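Local coordinates for decapping protein involved in mRNA degradation-Dcp1p (Saccharomyces cerevisiae, PDB 1Q67) that acts with Dcp2 in the yeast decapping complex, which removes the 7-methylguanine cap from mRNA and so commits transcripts to 5' to 3' decay, at residues B[144-147]-B[148-151]; B[218-221]-B[222-226]. One frame throughout, in Å; residues are numbered along the deposited sequence.

Contact 1 of 2, residues B[144-147]-B[148-151]; sequences ILNR and INPD
Asn146 and Asn149 meet side by side inside the hairpin loop that joins the antiparallel strands 140-146 and 152-157, and the loop is shaped by an Asx turn. Asn149 OD1 is its pivot. It takes the backbone N-H of Asp151, two residues on (Asp151 N to Asn149 OD1, 3.0 Å), with the donor tilted out of the carbonyl plane, and it also accepts Asn146 ND2 at 2.8 Å. The second donor is the better placed on the acceptor: it lies on a lone pair of OD1 in the carbonyl plane, and OD1 in turn lies almost in the amide plane of Asn146, although the two amides are turned 54° apart. CG of Asn149 sits between its backbone N and carbonyl carbon (chi1 58°), a torsion that turns OD1 inward. The buried Asn146 amide is held further by Gln62 N on its OD1 and Glu60 O on its ND2, so both ends of the amide are engaged and its flip is fixed. CB of Asp151 packs against the same amide, 3.2 Å from Asn146 ND2. Replacing Asn149 by an alanine would remove the shared acceptor and would probably leave the N-H of Asp151 and one N-H of the Asn146 amide without a mate, letting the turn shift.

The loose side belongs to Arg147, which stretches outward from an exposed position, resting on His43 and Val64 while its NE reaches Pro42 O. A further face is covered by the second subunit: Ile148, whose CB leaves the chain away from the preceding residues, packs on Tyr47 of that subunit, and Asn149 on its Trp56. The backbone closes the loop, Asn146 N donating to Asp151 O at 2.9 Å.

Contact 2 of 2, residues B[218-221]-B[222-226]; sequences IKYL and LENEP
Tyr220 O is gripped twice by Asn224, once firmly and once weakly. The side-chain amide supplies the firm bond: Asn224 ND2 lies 2.9 Å from Tyr220 O, on a lone pair in the carbonyl plane, and the N-H points almost straight at it (168°). Asn224 N adds a weak, bent bond to Tyr220 O at 3.3 Å. The same ND2 also sits over the centre of the Tyr220 ring, 3.2 Å above its plane, with the amide inclined 36° to the ring. Tyr220 brings its ring there by placing CG opposite its backbone N (chi1 -176°), while CB of Asn224 points back toward the helix, so the nitrogen that bonds the carbonyl also lies against one face of the ring.

Ahead of this end the regular helical bonds persist, Leu222 N to Ile218 O at 2.8 Å and Glu223 N to Lys219 O at 2.9 Å. Lys219 and Glu223, one turn apart on the exposed side, form a salt bridge through NZ and OE2, although the position of OE2 is uncertain. On the buried side the side chains of Ile218 and Leu222 lie side by side, CG2 of Ile218 4.0 Å from CD1 of Leu222; Ile218 also packs on Val184, and Leu222 on Met182. Leu221 O, in the last turn, has a water 2.6 Å away that also lies within reach of Glu225 O.

This is the C-terminal end of helix 208-223, the long helix that follows the last strand in this PH-clan fold, with an asparagine side chain folded back onto a carbonyl of its final turn.

The two contacts come in series along the chain and lie on opposite sides of its centre, their own centres 27 Å apart and their nearest atoms about 10 Å apart, without touching. Contact 1 closes the hairpin between strands 140-146 and 152-157 at one edge of the four-stranded sheet and faces the second subunit. Contact 2 ends helix 208-223, which follows strand 200-205 of the five-stranded sheet. Strand 64-70 gives them a common neighbour: Ile144 of the hairpin packs on Leu65, while Ile218 and Leu221 of the helix pack on Ile67. One thus shapes a loop between strands, and the other the end of the helix packed against the sandwich.

Contact 1 of 2, residues B[144-147]-B[148-151]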
ATOM      1  N   ILE B 144       5.150 -10.429  -0.179  1.00 32.34           N
ATOM      2  CA  ILE B 144       4.033  -9.546   0.087  1.00 32.48           C
ATOM      3  C   ILE B 144       2.989  -9.907  -0.967  1.00 33.79           C
ATOM      4  O   ILE B 144       3.263  -9.864  -2.172  1.00 33.03           O
ATOM      5  CB  ILE B 144       4.411  -8.070  -0.048  1.00 31.70           C
ATOM      6  CG1 ILE B 144       5.393  -7.679   1.065  1.00 30.60           C
ATOM      7  CG2 ILE B 144       3.154  -7.213   0.056  1.00 30.30           C
ATOM      8  CD1 ILE B 144       5.936  -6.279   0.926  1.00 30.67           C
ATOM      9  N   LEU B 145       1.802 -10.287  -0.505  1.00 33.51           N
ATOM     10  CA  LEU B 145       0.725 -10.681  -1.407  1.00 35.13           C
ATOM     11  C   LEU B 145      -0.322  -9.583  -1.458  1.00 34.47           C
ATOM     12  O   LEU B 145      -1.021  -9.358  -0.473  1.00 34.89           O
ATOM     13  CB  LEU B 145       0.079 -11.976  -0.903  1.00 35.48           C
ATOM     14  CG  LEU B 145       0.998 -13.186  -0.683  1.00 39.81           C
ATOM     15  CD1 LEU B 145       0.473 -14.049   0.445  1.00 42.44           C
ATOM     16  CD2 LEU B 145       1.106 -13.985  -1.956  1.00 41.16           C
ATOM     17  N   ASN B 146      -0.431  -8.891  -2.590  1.00 35.63           N
ATOM     18  CA  ASN B 146      -1.433  -7.826  -2.710  1.00 37.10           C
ATOM     19  C   ASN B 146      -2.836  -8.354  -2.452  1.00 37.98           C
ATOM     20  O   ASN B 146      -3.195  -9.431  -2.925  1.00 34.91           O
ATOM     21  CB  ASN B 146      -1.377  -7.170  -4.092  1.00 37.28           C
ATOM     22  CG  ASN B 146      -0.204  -6.225  -4.230  1.00 38.78           C
ATOM     23  OD1 ASN B 146       0.561  -6.036  -3.280  1.00 40.98           O
ATOM     24  ND2 ASN B 146      -0.052  -5.621  -5.406  1.00 37.95           N
ATOM     25  N   ARG B 147      -3.611  -7.588  -1.690  1.00 40.39           N
ATOM     26  CA  ARG B 147      -4.982  -7.945  -1.331  1.00 44.33           C
ATOM     27  C   ARG B 147      -6.000  -7.448  -2.344  1.00 45.45           C
ATOM     28  O   ARG B 147      -7.008  -8.104  -2.598  1.00 46.22           O
ATOM     29  CB  ARG B 147      -5.353  -7.335   0.022  1.00 47.68           C
ATOM     30  CG  ARG B 147      -4.785  -8.018   1.250  1.00 52.05           C
ATOM     31  CD  ARG B 147      -5.003  -7.126   2.469  1.00 54.63           C
ATOM     32  NE  ARG B 147      -4.703  -7.805   3.723  1.00 56.93           N
ATOM     33  CZ  ARG B 147      -5.500  -8.705   4.286  1.00 58.30           C
ATOM     34  NH1 ARG B 147      -6.648  -9.023   3.700  1.00 58.36           N
ATOM     35  NH2 ARG B 147      -5.145  -9.294   5.424  1.00 56.60           N
ATOM     36  N   ILE B 148      -5.734  -6.276  -2.906  1.00 46.84           N
ATOM     37  CA  ILE B 148      -6.646  -5.650  -3.856  1.00 47.62           C
ATOM     38  C   ILE B 148      -6.470  -6.109  -5.301  1.00 47.83           C
ATOM     39  O   ILE B 148      -7.370  -5.931  -6.120  1.00 49.17           O
ATOM     40  CB  ILE B 148      -6.528  -4.113  -3.762  1.00 47.45           C
ATOM     41  CG1 ILE B 148      -6.559  -3.691  -2.288  1.00 48.16           C
ATOM     42  CG2 ILE B 148      -7.681  -3.448  -4.502  1.00 49.62           C
ATOM     43  CD1 ILE B 148      -7.767  -4.213  -1.505  1.00 48.24           C
ATOM     44  N   ASN B 149      -5.308  -6.675  -5.618  1.00 47.14           N
ATOM     45  CA  ASN B 149      -5.051  -7.212  -6.954  1.00 44.76           C
ATOM     46  C   ASN B 149      -4.149  -8.426  -6.780  1.00 45.08           C
ATOM     47  O   ASN B 149      -3.673  -8.691  -5.679  1.00 44.61           O
ATOM     48  CB  ASN B 149      -4.426  -6.169  -7.894  1.00 46.30           C
ATOM     49  CG  ASN B 149      -3.120  -5.600  -7.379  1.00 46.84           C
ATOM     50  OD1 ASN B 149      -2.239  -6.334  -6.929  1.00 48.81           O
ATOM     51  ND2 ASN B 149      -2.979  -4.281  -7.468  1.00 47.13           N
ATOM     52  N   PRO B 150      -3.901  -9.187  -7.854  1.00 45.08           N
ATOM     53  CA  PRO B 150      -3.052 -10.378  -7.735  1.00 45.79           C
ATOM     54  C   PRO B 150      -1.532 -10.229  -7.819  1.00 45.92           C
ATOM     55  O   PRO B 150      -0.845 -11.188  -8.173  1.00 47.03           O
ATOM     56  CB  PRO B 150      -3.590 -11.272  -8.847  1.00 45.05           C
ATOM     57  CG  PRO B 150      -3.862 -10.282  -9.924  1.00 45.75           C
ATOM     58  CD  PRO B 150      -4.549  -9.142  -9.178  1.00 45.32           C
ATOM     59  N   ASP B 151      -0.994  -9.058  -7.499  1.00 45.10           N
ATOM     60  CA  ASP B 151       0.456  -8.890  -7.573  1.00 45.79           C
ATOM     61  C   ASP B 151       1.196  -9.356  -6.315  1.00 43.06           C
ATOM     62  O   ASP B 151       0.694  -9.212  -5.203  1.00 40.65           O
ATOM     63  CB  ASP B 151       0.813  -7.424  -7.842  1.00 48.46           C
ATOM     64  CG  ASP B 151       0.307  -6.932  -9.192  1.00 52.89           C
ATOM     65  OD1 ASP B 151      -0.092  -7.780 -10.027  1.00 53.44           O
ATOM     66  OD2 ASP B 151       0.322  -5.694  -9.416  1.00 52.17           O
TER

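Contact 2 of 2, residues B[218-221]-B[222-226]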
ATOM      1  N   ILE B 218      14.258 -11.170  11.143  1.00 32.11           N
ATOM      2  CA  ILE B 218      15.192 -11.075  10.031  1.00 34.79           C
ATOM      3  C   ILE B 218      16.633 -10.969  10.523  1.00 34.69           C
ATOM      4  O   ILE B 218      17.542 -11.577   9.955  1.00 37.37           O
ATOM      5  CB  ILE B 218      14.875  -9.871   9.128  1.00 34.28           C
ATOM      6  CG1 ILE B 218      13.480 -10.045   8.510  1.00 34.26           C
ATOM      7  CG2 ILE B 218      15.931  -9.762   8.029  1.00 33.42           C
ATOM      8  CD1 ILE B 218      12.981  -8.820   7.773  1.00 33.72           C
ATOM      9  N   LYS B 219      16.826 -10.188  11.578  1.00 36.39           N
ATOM     10  CA  LYS B 219      18.133 -10.001  12.187  1.00 37.42           C
ATOM     11  C   LYS B 219      18.655 -11.372  12.595  1.00 37.74           C
ATOM     12  O   LYS B 219      19.796 -11.726  12.309  1.00 36.47           O
ATOM     13  CB  LYS B 219      17.991  -9.104  13.420  1.00 42.47           C
ATOM     14  CG  LYS B 219      19.269  -8.836  14.195  1.00 46.91           C
ATOM     15  CD  LYS B 219      20.180  -7.880  13.463  1.00 51.33           C
ATOM     16  CE  LYS B 219      21.337  -7.445  14.360  1.00 55.11           C
ATOM     17  NZ  LYS B 219      22.419  -6.750  13.595  1.00 56.12           N
ATOM     18  N   TYR B 220      17.796 -12.151  13.248  1.00 36.81           N
ATOM     19  CA  TYR B 220      18.162 -13.487  13.700  1.00 35.92           C
ATOM     20  C   TYR B 220      18.503 -14.419  12.539  1.00 35.23           C
ATOM     21  O   TYR B 220      19.426 -15.225  12.630  1.00 35.90           O
ATOM     22  CB  TYR B 220      17.019 -14.108  14.513  1.00 36.70           C
ATOM     23  CG  TYR B 220      17.359 -15.466  15.092  1.00 37.51           C
ATOM     24  CD1 TYR B 220      17.965 -15.583  16.348  1.00 38.36           C
ATOM     25  CD2 TYR B 220      17.139 -16.629  14.356  1.00 38.73           C
ATOM     26  CE1 TYR B 220      18.348 -16.822  16.845  1.00 37.89           C
ATOM     27  CE2 TYR B 220      17.520 -17.873  14.844  1.00 40.62           C
ATOM     28  CZ  TYR B 220      18.126 -17.960  16.087  1.00 41.25           C
ATOM     29  OH  TYR B 220      18.527 -19.186  16.555  1.00 44.58           O
ATOM     30  N   LEU B 221      17.741 -14.337  11.455  1.00 35.88           N
ATOM     31  CA  LEU B 221      17.987 -15.206  10.310  1.00 34.06           C
ATOM     32  C   LEU B 221      19.273 -14.812   9.599  1.00 33.81           C
ATOM     33  O   LEU B 221      19.971 -15.663   9.039  1.00 32.23           O
ATOM     34  CB  LEU B 221      16.810 -15.149   9.329  1.00 33.43           C
ATOM     35  CG  LEU B 221      15.437 -15.627   9.812  1.00 31.73           C
ATOM     36  CD1 LEU B 221      14.422 -15.341   8.705  1.00 32.27           C
ATOM     37  CD2 LEU B 221      15.460 -17.128  10.136  1.00 29.03           C
ATOM     38  N   LEU B 222      19.593 -13.524   9.625  1.00 33.64           N
ATOM     39  CA  LEU B 222      20.813 -13.055   8.973  1.00 36.07           C
ATOM     40  C   LEU B 222      22.087 -13.370   9.768  1.00 37.42           C
ATOM     41  O   LEU B 222      23.101 -13.754   9.193  1.00 37.71           O
ATOM     42  CB  LEU B 222      20.747 -11.546   8.734  1.00 33.57           C
ATOM     43  CG  LEU B 222      19.736 -11.000   7.721  1.00 34.58           C
ATOM     44  CD1 LEU B 222      19.887  -9.484   7.651  1.00 31.09           C
ATOM     45  CD2 LEU B 222      19.971 -11.625   6.343  1.00 33.40           C
ATOM     46  N   GLU B 223      22.008 -13.207  11.086  1.00 40.65           N
ATOM     47  CA  GLU B 223      23.123 -13.411  12.014  1.00 43.22           C
ATOM     48  C   GLU B 223      23.449 -14.846  12.404  1.00 42.46           C
ATOM     49  O   GLU B 223      24.472 -15.092  13.035  1.00 42.71           O
ATOM     50  CB  GLU B 223      22.856 -12.643  13.313  1.00 46.73           C
ATOM     51  CG  GLU B 223      23.738 -11.448  13.564  1.00 52.94           C
ATOM     52  CD  GLU B 223      23.439 -10.301  12.642  1.00 55.37           C
ATOM     53  OE1 GLU B 223      23.462 -10.524  11.412  1.00 58.29           O
ATOM     54  OE2 GLU B 223      23.191  -9.180  13.144  1.00 55.45           O
ATOM     55  N   ASN B 224      22.589 -15.795  12.071  1.00 43.13           N
ATOM     56  CA  ASN B 224      22.872 -17.169  12.453  1.00 42.54           C
ATOM     57  C   ASN B 224      23.112 -18.092  11.280  1.00 44.22           C
ATOM     58  O   ASN B 224      22.912 -17.720  10.123  1.00 44.11           O
ATOM     59  CB  ASN B 224      21.746 -17.712  13.328  1.00 42.43           C
ATOM     60  CG  ASN B 224      21.747 -17.096  14.708  1.00 44.41           C
ATOM     61  OD1 ASN B 224      22.533 -17.490  15.569  1.00 47.70           O
ATOM     62  ND2 ASN B 224      20.889 -16.104  14.920  1.00 41.53           N
ATOM     63  N   GLU B 225      23.557 -19.299  11.606  1.00 45.11           N
ATOM     64  CA  GLU B 225      23.851 -20.338  10.631  1.00 47.21           C
ATOM     65  C   GLU B 225      22.559 -20.782   9.944  1.00 47.03           C
ATOM     66  O   GLU B 225      21.486 -20.755  10.547  1.00 45.48           O
ATOM     67  CB  GLU B 225      24.485 -21.527  11.354  1.00 50.32           C
ATOM     68  CG  GLU B 225      25.336 -22.431  10.493  1.00 56.32           C
ATOM     69  CD  GLU B 225      26.605 -21.750  10.010  1.00 59.28           C
ATOM     70  OE1 GLU B 225      27.228 -21.011  10.811  1.00 59.14           O
ATOM     71  OE2 GLU B 225      26.986 -21.968   8.835  1.00 60.63           O
ATOM     72  N   PRO B 226      22.648 -21.207   8.675  1.00 46.82           N
ATOM     73  CA  PRO B 226      21.456 -21.651   7.955  1.00 48.56           C
ATOM     74  C   PRO B 226      20.715 -22.718   8.738  1.00 49.56           C
ATOM     75  O   PRO B 226      21.322 -23.663   9.241  1.00 49.78           O
ATOM     76  CB  PRO B 226      22.025 -22.201   6.652  1.00 47.84           C
ATOM     77  CG  PRO B 226      23.223 -21.362   6.446  1.00 48.06           C
ATOM     78  CD  PRO B 226      23.836 -21.301   7.813  1.00 45.95           C
TER
HETATM   79  O   HOH W   1      19.798 -18.227   9.637  1.00 38.98           O